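PDB 4C2L: endo-xylogalacturonan hydrolase A, which hydrolyses xylogalacturonan, the xylose-substituted galacturonan of the hairy regions of pectin. Local coordinates for residues Ser110-Asp122 with Ser147-Asn159. Residues are numbered along the deposited sequence; the frame is centred on the assembly and turned at random.
Sequences SGVIDGNGQDAWD and SGLRQKNPPNVFN. With SO4 (sulfate ion), chain G.
The Trp121 indole meets Asn153, Pro154 and Pro155 along its edge. Gly117 O lies over one face, near the margin. At the edge, NE1 makes a weak hydrogen bond to Pro154 O (2.9 Å, N-H...O angle 130°); Pro155 O lies in the ring plane, and Pro154 O near it. The Asn153 amide, whose main polar partner is Asn178, stands almost upright to the indole, its OD1 in plane with the ring edge near CH2. The Arg150 guanidinium carries Lys152 CD over one face, toward its border. At its edge sits a sulfate that probably came from the crystallisation solution: NH1 binds O2 and NH2 binds O1. Arg150 NH2 also forms a salt bridge with Asp176 OD1. The straight Lys152 chain brings NZ to the same ion (2.9 Å to O2). The salt bridge from Asp114 OD2 to Lys152 NZ is long, 3.9 Å; water 2 bridges the two. Water 1 joins Asp114 OD1 to Asn153 ND2. Asp114 OD1 also accepts Asn116 N (2.9 Å) from above the carboxylate plane, forming an Asx turn. On the sheet face away from Arg150 and Lys152, Ile113 CD1 packs on Leu149 CD2. From the helix, Ala120 CB touches Pro155 CB at 3.7 Å. Strands 112-114 and 150-152 run parallel, 16° apart, joined by four backbone bonds from Gly111 O to Gly115 N. Such parallel pairing of successive coils is characteristic of the right-handed parallel beta-helix of glycoside hydrolase family 28.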
ATOM      1  N   SER A 110     -10.772  19.333  -5.009  1.00 15.67           N
ATOM      2  CA  SER A 110     -11.530  19.483  -3.771  0.50 15.30           C
ATOM      3  C   SER A 110     -12.213  18.192  -3.335  1.00 14.91           C
ATOM      4  O   SER A 110     -12.741  18.122  -2.224  1.00 15.16           O
ATOM      5  CB  SER A 110     -12.565  20.607  -3.897  0.50 15.93           C
ATOM      6  OG  SER A 110     -11.929  21.814  -4.281  0.50 15.58           O
ATOM      7  N   GLY A 111     -12.207  17.189  -4.214  1.00 13.48           N
ATOM      8  CA  GLY A 111     -12.912  15.923  -3.921  1.00 12.93           C
ATOM      9  C   GLY A 111     -12.299  15.142  -2.768  1.00 12.56           C
ATOM     10  O   GLY A 111     -11.076  14.995  -2.682  1.00 12.77           O
ATOM     11  N   VAL A 112     -13.152  14.610  -1.895  1.00 11.82           N
ATOM     12  CA  VAL A 112     -12.689  13.846  -0.744  1.00 11.59           C
ATOM     13  C   VAL A 112     -13.536  12.583  -0.614  1.00 11.80           C
ATOM     14  O   VAL A 112     -14.771  12.652  -0.696  1.00 12.09           O
ATOM     15  CB  VAL A 112     -12.813  14.675   0.565  1.00 11.69           C
ATOM     16  CG1 VAL A 112     -12.407  13.835   1.770  1.00 11.80           C
ATOM     17  CG2 VAL A 112     -11.947  15.931   0.497  1.00 11.69           C
ATOM     18  N   ILE A 113     -12.877  11.437  -0.437  1.00 11.26           N
ATOM     19  CA  ILE A 113     -13.575  10.192  -0.108  1.00 11.38           C
ATOM     20  C   ILE A 113     -13.202   9.921   1.341  1.00 11.08           C
ATOM     21  O   ILE A 113     -12.033   9.678   1.654  1.00 11.12           O
ATOM     22  CB  ILE A 113     -13.148   9.015  -1.024  1.00 11.51           C
ATOM     23  CG1 ILE A 113     -13.401   9.366  -2.497  1.00 12.11           C
ATOM     24  CG2 ILE A 113     -13.882   7.728  -0.627  1.00 11.25           C
ATOM     25  CD1 ILE A 113     -12.756   8.399  -3.488  1.00 12.52           C
ATOM     26  N   ASP A 114     -14.196   9.966   2.217  1.00 11.29           N
ATOM     27  CA  ASP A 114     -13.989   9.824   3.651  1.00 11.83           C
ATOM     28  C   ASP A 114     -14.466   8.435   4.074  1.00 12.20           C
ATOM     29  O   ASP A 114     -15.674   8.193   4.117  1.00 11.93           O
ATOM     30  CB  ASP A 114     -14.785  10.927   4.386  1.00 12.60           C
ATOM     31  CG  ASP A 114     -14.571  10.926   5.909  1.00 13.94           C
ATOM     32  OD1 ASP A 114     -13.915  10.022   6.457  1.00 13.66           O
ATOM     33  OD2 ASP A 114     -15.077  11.868   6.577  1.00 15.48           O
ATOM     34  N   GLY A 115     -13.527   7.547   4.416  1.00 11.34           N
ATOM     35  CA  GLY A 115     -13.861   6.200   4.885  1.00 11.65           C
ATOM     36  C   GLY A 115     -14.431   6.103   6.282  1.00 11.47           C
ATOM     37  O   GLY A 115     -14.921   5.037   6.670  1.00 11.94           O
ATOM     38  N   ASN A 116     -14.368   7.204   7.039  1.00 11.68           N
ATOM     39  CA  ASN A 116     -14.996   7.306   8.355  1.00 12.20           C
ATOM     40  C   ASN A 116     -14.547   6.164   9.264  1.00 11.83           C
ATOM     41  O   ASN A 116     -15.359   5.507   9.919  1.00 11.90           O
ATOM     42  CB  ASN A 116     -16.528   7.331   8.189  1.00 12.33           C
ATOM     43  CG  ASN A 116     -17.258   7.948   9.371  1.00 13.25           C
ATOM     44  OD1 ASN A 116     -16.651   8.410  10.345  1.00 13.45           O
ATOM     45  ND2 ASN A 116     -18.596   7.969   9.277  1.00 13.84           N
ATOM     46  N   GLY A 117     -13.235   5.952   9.311  1.00 11.08           N
ATOM     47  CA  GLY A 117     -12.667   4.739   9.876  1.00 11.04           C
ATOM     48  C   GLY A 117     -12.522   4.677  11.383  1.00 10.67           C
ATOM     49  O   GLY A 117     -12.145   3.641  11.908  1.00 11.51           O
ATOM     50  N   GLN A 118     -12.801   5.772  12.090  1.00 10.69           N
ATOM     51  CA  GLN A 118     -12.493   5.812  13.536  1.00 11.36           C
ATOM     52  C   GLN A 118     -13.123   4.649  14.297  1.00 11.82           C
ATOM     53  O   GLN A 118     -12.453   3.991  15.099  1.00 11.69           O
ATOM     54  CB  GLN A 118     -12.962   7.132  14.176  1.00 11.60           C
ATOM     55  CG  GLN A 118     -12.507   7.268  15.628  1.00 11.70           C
ATOM     56  CD  GLN A 118     -10.996   7.472  15.758  1.00 11.56           C
ATOM     57  OE1 GLN A 118     -10.417   8.351  15.108  1.00 12.86           O
ATOM     58  NE2 GLN A 118     -10.351   6.659  16.593  1.00 11.56           N
ATOM     59  N   ASP A 119     -14.413   4.422  14.070  1.00 12.38           N
ATOM     60  CA  ASP A 119     -15.100   3.366  14.807  1.00 13.31           C
ATOM     61  C   ASP A 119     -14.463   2.000  14.543  1.00 12.77           C
ATOM     62  O   ASP A 119     -14.319   1.192  15.464  1.00 12.70           O
ATOM     63  CB  ASP A 119     -16.588   3.331  14.465  1.00 14.58           C
ATOM     64  CG  ASP A 119     -17.359   4.494  15.061  1.00 17.20           C
ATOM     65  OD1 ASP A 119     -16.779   5.318  15.804  1.00 19.19           O
ATOM     66  OD2 ASP A 119     -18.565   4.588  14.761  1.00 19.55           O
ATOM     67  N   ALA A 120     -14.088   1.758  13.289  1.00 11.87           N
ATOM     68  CA  ALA A 120     -13.434   0.509  12.910  1.00 11.78           C
ATOM     69  C   ALA A 120     -12.098   0.373  13.627  1.00 11.62           C
ATOM     70  O   ALA A 120     -11.756  -0.713  14.101  1.00 11.83           O
ATOM     71  CB  ALA A 120     -13.253   0.429  11.399  1.00 11.51           C
ATOM     72  N   TRP A 121     -11.330   1.463  13.718  1.00 10.93           N
ATOM     73  CA  TRP A 121     -10.031   1.351  14.398  1.00 11.02           C
ATOM     74  C   TRP A 121     -10.196   1.048  15.856  1.00 11.44           C
ATOM     75  O   TRP A 121      -9.430   0.286  16.429  1.00 11.76           O
ATOM     76  CB  TRP A 121      -9.195   2.615  14.247  1.00 10.39           C
ATOM     77  CG  TRP A 121      -9.003   3.048  12.828  1.00 10.20           C
ATOM     78  CD1 TRP A 121      -8.929   2.245  11.685  1.00 10.18           C
ATOM     79  CD2 TRP A 121      -8.842   4.424  12.348  1.00 10.21           C
ATOM     80  NE1 TRP A 121      -8.754   3.027  10.561  1.00 10.06           N
ATOM     81  CE2 TRP A 121      -8.682   4.340  10.901  1.00 10.16           C
ATOM     82  CE3 TRP A 121      -8.831   5.685  12.966  1.00 10.09           C
ATOM     83  CZ2 TRP A 121      -8.522   5.481  10.107  1.00 10.23           C
ATOM     84  CZ3 TRP A 121      -8.653   6.820  12.163  1.00 10.41           C
ATOM     85  CH2 TRP A 121      -8.498   6.723  10.770  1.00 10.11           C
ATOM     86  N   ASP A 122     -11.202   1.652  16.478  1.00 12.25           N
ATOM     87  CA  ASP A 122     -11.432   1.436  17.906  1.00 13.60           C
ATOM     88  C   ASP A 122     -11.958   0.035  18.180  1.00 13.92           C
ATOM     89  O   ASP A 122     -11.542  -0.608  19.151  1.00 13.98           O
ATOM     90  CB  ASP A 122     -12.390   2.497  18.455  1.00 15.06           C
ATOM     91  CG  ASP A 122     -11.768   3.892  18.475  1.00 17.23           C
ATOM     92  OD1 ASP A 122     -10.560   4.046  18.710  1.00 20.15           O
ATOM     93  OD2 ASP A 122     -12.517   4.852  18.295  1.00 20.40           O
ATOM     94  N   SER A 147      -7.216   9.852  -9.617  1.00 14.17           N
ATOM     95  CA  SER A 147      -6.374  11.044  -9.518  1.00 14.25           C
ATOM     96  C   SER A 147      -7.017  12.257  -8.876  1.00 14.00           C
ATOM     97  O   SER A 147      -8.232  12.435  -8.917  1.00 13.39           O
ATOM     98  CB  SER A 147      -5.881  11.435 -10.911  1.00 15.55           C
ATOM     99  OG  SER A 147      -6.951  11.901 -11.725  1.00 16.95           O
ATOM    100  N   GLY A 148      -6.172  13.085  -8.274  1.00 13.50           N
ATOM    101  CA  GLY A 148      -6.547  14.408  -7.835  1.00 14.29           C
ATOM    102  C   GLY A 148      -7.297  14.503  -6.535  1.00 15.68           C
ATOM    103  O   GLY A 148      -7.606  15.603  -6.079  1.00 16.63           O
ATOM    104  N   LEU A 149      -7.575  13.374  -5.900  1.00 15.47           N
ATOM    105  CA  LEU A 149      -8.480  13.434  -4.764  1.00 15.88           C
ATOM    106  C   LEU A 149      -7.801  13.085  -3.462  1.00 14.71           C
ATOM    107  O   LEU A 149      -6.661  12.623  -3.455  1.00 14.26           O
ATOM    108  CB  LEU A 149      -9.710  12.566  -5.025  1.00 17.79           C
ATOM    109  CG  LEU A 149      -9.469  11.144  -5.473  1.00 17.87           C
ATOM    110  CD1 LEU A 149      -9.199  10.312  -4.226  1.00 18.59           C
ATOM    111  CD2 LEU A 149     -10.698  10.650  -6.219  1.00 18.25           C
ATOM    112  N   ARG A 150      -8.504  13.339  -2.369  1.00 13.41           N
ATOM    113  CA  ARG A 150      -8.056  12.978  -1.041  1.00 12.81           C
ATOM    114  C   ARG A 150      -8.845  11.754  -0.578  1.00 12.82           C
ATOM    115  O   ARG A 150     -10.071  11.702  -0.734  1.00 12.82           O
ATOM    116  CB  ARG A 150      -8.332  14.131  -0.088  1.00 13.51           C
ATOM    117  CG  ARG A 150      -8.010  13.835   1.365  1.00 14.27           C
ATOM    118  CD  ARG A 150      -8.237  15.054   2.250  1.00 15.24           C
ATOM    119  NE  ARG A 150      -8.001  14.694   3.642  1.00 16.35           N
ATOM    120  CZ  ARG A 150      -8.574  15.287   4.688  1.00 17.10           C
ATOM    121  NH1 ARG A 150      -9.427  16.296   4.509  1.00 18.04           N
ATOM    122  NH2 ARG A 150      -8.284  14.867   5.916  1.00 18.45           N
ATOM    123  N   GLN A 151      -8.127  10.795   0.007  1.00 11.83           N
ATOM    124  CA  GLN A 151      -8.758   9.685   0.707  1.00 11.55           C
ATOM    125  C   GLN A 151      -8.470   9.877   2.178  1.00 11.46           C
ATOM    126  O   GLN A 151      -7.304   9.989   2.577  1.00 11.36           O
ATOM    127  CB  GLN A 151      -8.194   8.347   0.218  1.00 11.93           C
ATOM    128  CG  GLN A 151      -8.553   8.036  -1.231  1.00 12.40           C
ATOM    129  CD  GLN A 151      -7.812   6.807  -1.736  1.00 13.07           C
ATOM    130  OE1 GLN A 151      -6.721   6.503  -1.269  1.00 13.66           O
ATOM    131  NE2 GLN A 151      -8.394   6.106  -2.688  1.00 13.78           N
ATOM    132  N   LYS A 152      -9.531   9.908   2.983  1.00 11.17           N
ATOM    133  CA  LYS A 152      -9.456  10.266   4.398  1.00 11.83           C
ATOM    134  C   LYS A 152      -9.964   9.120   5.277  1.00 11.43           C
ATOM    135  O   LYS A 152     -11.052   8.597   5.037  1.00 11.38           O
ATOM    136  CB  LYS A 152     -10.348  11.499   4.627  1.00 12.19           C
ATOM    137  CG  LYS A 152     -10.467  11.936   6.075  1.00 13.43           C
ATOM    138  CD  LYS A 152     -11.409  13.133   6.157  1.00 14.37           C
ATOM    139  CE  LYS A 152     -11.727  13.469   7.605  1.00 16.03           C
ATOM    140  NZ  LYS A 152     -12.582  14.696   7.629  1.00 16.19           N
ATOM    141  N   ASN A 153      -9.157   8.723   6.259  1.00 10.47           N
ATOM    142  CA  ASN A 153      -9.578   7.807   7.326  1.00 10.40           C
ATOM    143  C   ASN A 153     -10.262   6.517   6.849  1.00 10.36           C
ATOM    144  O   ASN A 153     -11.393   6.217   7.239  1.00 10.55           O
ATOM    145  CB  ASN A 153     -10.445   8.550   8.355  1.00 10.69           C
ATOM    146  CG  ASN A 153      -9.720   9.722   8.990  1.00 11.54           C
ATOM    147  OD1 ASN A 153      -8.481   9.742   9.039  1.00 11.82           O
ATOM    148  ND2 ASN A 153     -10.486  10.707   9.502  1.00 11.47           N
ATOM    149  N   PRO A 154      -9.568   5.731   6.016  1.00 10.27           N
ATOM    150  CA  PRO A 154     -10.111   4.412   5.650  1.00 10.42           C
ATOM    151  C   PRO A 154     -10.134   3.509   6.879  1.00 10.60           C
ATOM    152  O   PRO A 154      -9.255   3.611   7.735  1.00 10.58           O
ATOM    153  CB  PRO A 154      -9.070   3.881   4.664  1.00 10.44           C
ATOM    154  CG  PRO A 154      -7.784   4.522   5.112  1.00 10.05           C
ATOM    155  CD  PRO A 154      -8.214   5.932   5.480  1.00 10.55           C
ATOM    156  N   PRO A 155     -11.136   2.622   6.985  1.00 10.65           N
ATOM    157  CA  PRO A 155     -11.149   1.668   8.100  1.00 10.60           C
ATOM    158  C   PRO A 155      -9.903   0.767   8.089  1.00 10.33           C
ATOM    159  O   PRO A 155      -9.443   0.324   9.140  1.00 10.35           O
ATOM    160  CB  PRO A 155     -12.379   0.796   7.813  1.00 10.85           C
ATOM    161  CG  PRO A 155     -13.219   1.564   6.872  1.00 11.13           C
ATOM    162  CD  PRO A 155     -12.364   2.584   6.159  1.00 10.80           C
ATOM    163  N   ASN A 156      -9.347   0.532   6.908  1.00 10.70           N
ATOM    164  CA  ASN A 156      -8.281  -0.475   6.737  1.00 10.73           C
ATOM    165  C   ASN A 156      -7.486  -0.006   5.504  1.00 10.50           C
ATOM    166  O   ASN A 156      -7.094   1.155   5.434  1.00 10.19           O
ATOM    167  CB  ASN A 156      -8.976  -1.844   6.529  1.00 11.81           C
ATOM    168  CG  ASN A 156      -8.101  -3.082   6.853  1.00 13.21           C
ATOM    169  OD1 ASN A 156      -8.662  -4.167   7.068  1.00 15.31           O
ATOM    170  ND2 ASN A 156      -6.788  -2.965   6.805  1.00 12.81           N
ATOM    171  N   VAL A 157      -7.259  -0.879   4.521  1.00  9.66           N
ATOM    172  CA  VAL A 157      -6.400  -0.528   3.372  1.00  9.44           C
ATOM    173  C   VAL A 157      -7.051   0.587   2.548  1.00  9.21           C
ATOM    174  O   VAL A 157      -8.274   0.585   2.354  1.00  9.42           O
ATOM    175  CB  VAL A 157      -6.140  -1.781   2.494  1.00  9.31           C
ATOM    176  CG1 VAL A 157      -5.380  -1.420   1.208  1.00  9.62           C
ATOM    177  CG2 VAL A 157      -5.365  -2.815   3.324  1.00  9.87           C
ATOM    178  N   PHE A 158      -6.248   1.548   2.073  1.00  8.90           N
ATOM    179  CA  PHE A 158      -6.778   2.607   1.206  1.00  9.55           C
ATOM    180  C   PHE A 158      -7.111   2.029  -0.172  1.00  9.85           C
ATOM    181  O   PHE A 158      -8.251   2.113  -0.640  1.00 10.38           O
ATOM    182  CB  PHE A 158      -5.740   3.714   0.981  1.00  9.46           C
ATOM    183  CG  PHE A 158      -5.555   4.676   2.127  1.00  9.44           C
ATOM    184  CD1 PHE A 158      -4.631   4.418   3.148  1.00  9.70           C
ATOM    185  CD2 PHE A 158      -6.214   5.906   2.110  1.00  9.72           C
ATOM    186  CE1 PHE A 158      -4.409   5.349   4.170  1.00  9.72           C
ATOM    187  CE2 PHE A 158      -5.998   6.849   3.116  1.00  9.57           C
ATOM    188  CZ  PHE A 158      -5.106   6.574   4.154  1.00  9.78           C
ATOM    189  N   ASN A 159      -6.101   1.485  -0.852  1.00  9.78           N
ATOM    190  CA  ASN A 159      -6.250   1.059  -2.243  1.00 10.18           C
ATOM    191  C   ASN A 159      -5.647  -0.311  -2.420  1.00 10.50           C
ATOM    192  O   ASN A 159      -4.549  -0.585  -1.925  1.00 10.12           O
ATOM    193  CB  ASN A 159      -5.462   1.997  -3.179  1.00 10.34           C
ATOM    194  CG  ASN A 159      -5.919   3.421  -3.081  1.00 10.96           C
ATOM    195  OD1 ASN A 159      -6.994   3.756  -3.555  1.00 11.27           O
ATOM    196  ND2 ASN A 159      -5.120   4.265  -2.432  1.00 10.85           N
TER
HETATM  197  S   SO4 G1409      -9.918  16.950   8.244  1.00 41.13           S
HETATM  198  O1  SO4 G1409      -8.520  16.486   8.079  1.00 40.51           O
HETATM  199  O2  SO4 G1409     -10.708  16.787   6.999  1.00 38.72           O
HETATM  200  O3  SO4 G1409      -9.906  18.382   8.596  1.00 43.52           O
HETATM  201  O4  SO4 G1409     -10.540  16.164   9.336  1.00 43.55           O
HETATM  202  O   HOH W   1     -13.272  10.360   9.124  1.00 15.59           O
HETATM  203  O   HOH W   2     -14.852  14.524   6.050  1.00 17.96           O